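Local structure of acetone carboxylase alpha subunit (Xanthobacter autotrophicus Py2, 5M45) at residues 147-150 / 151-155. The protein is the alpha subunit of acetone carboxylase, a manganese-binding protein of the hydantoinase B/oxoprolinase family that forms part of a multi-chain assembly. Numbering follows the deposited sequence.
Sequences GNVH and PCDIH. With MN (manganese (II) ion), chain M.
H150 and D153 meet at a manganese ion across a buried type I beta turn, where the loop after strand 138-141 runs into strand 153-162 of an antiparallel sheet. D153 N closes the turn on H150 O (3.2 Å). The metal takes H150 NE2 at 2.3 Å and D153 OD1 at 2.0 Å; D153 OD2 lies farther off, 2.7 Å from the manganese, so the carboxylate grips unevenly. With both bound to the ion, D153 CG lies at the edge of the H150 ring, in its plane, ring and carboxylate planes 74° apart. H150 CG sits between its backbone N and carbonyl carbon (chi1 62°), which swings the imidazole back over the turn: C152 CB lies over one ring face, 4.2 Å from the centroid, as a CH-pi contact. This is a compact His-x-x-Asp metal site, two ligands from the ends of one turn, and H175 at the end of the neighbouring strand 165-175 adds a third protein ligand. H150 ND1 is hydrogen-bonded to S398 O, which together with the metal bond at NE2 sets the ring's rotation; D153 OD2 receives a weak hydrogen bond from H111. Beside the turn, the N148 side chain, extended with CG anti to the backbone N (chi1 -159°), reaches the first residues of the strand. Its ND2 gives D153 O a 2.8 Å hydrogen bond in the carbonyl plane, and ND2 also bonds to N142 O. On the other branch of the amide, N148 OD1 accepts a weak, bent bond from H155 NE2 (3.0 Å), lying at the edge of that imidazole.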
loop_
_atom_site.group_PDB
_atom_site.type_symbol
_atom_site.label_atom_id
_atom_site.label_comp_id
_atom_site.label_asym_id
_atom_site.label_seq_id
_atom_site.Cartn_x
_atom_site.Cartn_y
_atom_site.Cartn_z
ATOM N N GLY A 147 7.554 6.097 14.300
ATOM C CA GLY A 147 7.363 7.359 14.994
ATOM C C GLY A 147 6.603 8.497 14.347
ATOM O O GLY A 147 6.284 9.478 15.057
ATOM N N ASN A 148 6.277 8.405 13.063
ATOM C CA ASN A 148 5.605 9.501 12.350
ATOM C C ASN A 148 4.131 9.740 12.830
ATOM O O ASN A 148 3.494 8.825 13.353
ATOM C CB ASN A 148 5.591 9.246 10.827
ATOM C CG ASN A 148 5.387 10.531 9.992
ATOM O OD1 ASN A 148 5.602 11.656 10.471
ATOM N ND2 ASN A 148 4.999 10.351 8.717
ATOM N N VAL A 149 3.611 10.947 12.576
ATOM C CA VAL A 149 2.248 11.306 12.934
ATOM C C VAL A 149 1.224 10.489 12.144
ATOM O O VAL A 149 0.337 9.840 12.732
ATOM C CB VAL A 149 2.008 12.818 12.682
ATOM C CG1 VAL A 149 0.533 13.150 12.921
ATOM C CG2 VAL A 149 2.906 13.668 13.554
ATOM N N HIS A 150 1.362 10.508 10.822
ATOM C CA HIS A 150 0.439 9.789 9.927
ATOM C C HIS A 150 1.035 9.711 8.528
ATOM O O HIS A 150 1.969 10.453 8.229
ATOM C CB HIS A 150 -0.995 10.410 9.908
ATOM C CG HIS A 150 -1.085 11.824 9.414
ATOM N ND1 HIS A 150 -2.289 12.426 9.140
ATOM C CD2 HIS A 150 -0.142 12.753 9.131
ATOM C CE1 HIS A 150 -2.092 13.686 8.782
ATOM N NE2 HIS A 150 -0.798 13.908 8.768
ATOM N N PRO A 151 0.510 8.826 7.667
ATOM C CA PRO A 151 1.104 8.672 6.324
ATOM C C PRO A 151 1.155 9.933 5.435
ATOM O O PRO A 151 2.116 10.096 4.678
ATOM C CB PRO A 151 0.262 7.568 5.688
ATOM C CG PRO A 151 -0.224 6.751 6.877
ATOM C CD PRO A 151 -0.518 7.782 7.934
ATOM N N CYS A 152 0.207 10.863 5.566
ATOM C CA CYS A 152 0.232 12.080 4.773
ATOM C C CYS A 152 1.388 13.084 5.038
ATOM O O CYS A 152 1.578 14.029 4.248
ATOM C CB CYS A 152 -1.112 12.795 4.803
ATOM S SG CYS A 152 -2.336 11.991 3.728
ATOM N N ASP A 153 2.138 12.911 6.141
ATOM C CA ASP A 153 3.324 13.710 6.356
ATOM C C ASP A 153 4.552 12.968 5.799
ATOM O O ASP A 153 5.080 12.047 6.447
ATOM C CB ASP A 153 3.489 14.075 7.816
ATOM C CG ASP A 153 2.423 15.032 8.297
ATOM O OD1 ASP A 153 1.810 15.738 7.450
ATOM O OD2 ASP A 153 2.158 15.107 9.527
ATOM N N ILE A 154 4.982 13.363 4.613
ATOM C CA ILE A 154 6.068 12.681 3.935
ATOM C C ILE A 154 7.412 13.368 4.224
ATOM O O ILE A 154 7.535 14.610 4.057
ATOM C CB ILE A 154 5.857 12.666 2.394
ATOM C CG1 ILE A 154 4.446 12.150 2.012
ATOM C CG2 ILE A 154 6.962 11.871 1.720
ATOM C CD1 ILE A 154 4.187 10.707 2.372
ATOM N N HIS A 155 8.395 12.568 4.637
ATOM C CA HIS A 155 9.774 13.032 4.875
ATOM C C HIS A 155 10.716 12.714 3.686
ATOM O O HIS A 155 10.671 11.598 3.157
ATOM C CB HIS A 155 10.430 12.378 6.110
ATOM C CG HIS A 155 9.553 12.273 7.313
ATOM N ND1 HIS A 155 9.740 11.297 8.271
ATOM C CD2 HIS A 155 8.519 13.035 7.744
ATOM C CE1 HIS A 155 8.841 11.454 9.238
ATOM N NE2 HIS A 155 8.083 12.500 8.932
HETATM MN MN MN M . -0.025 16.053 8.306
#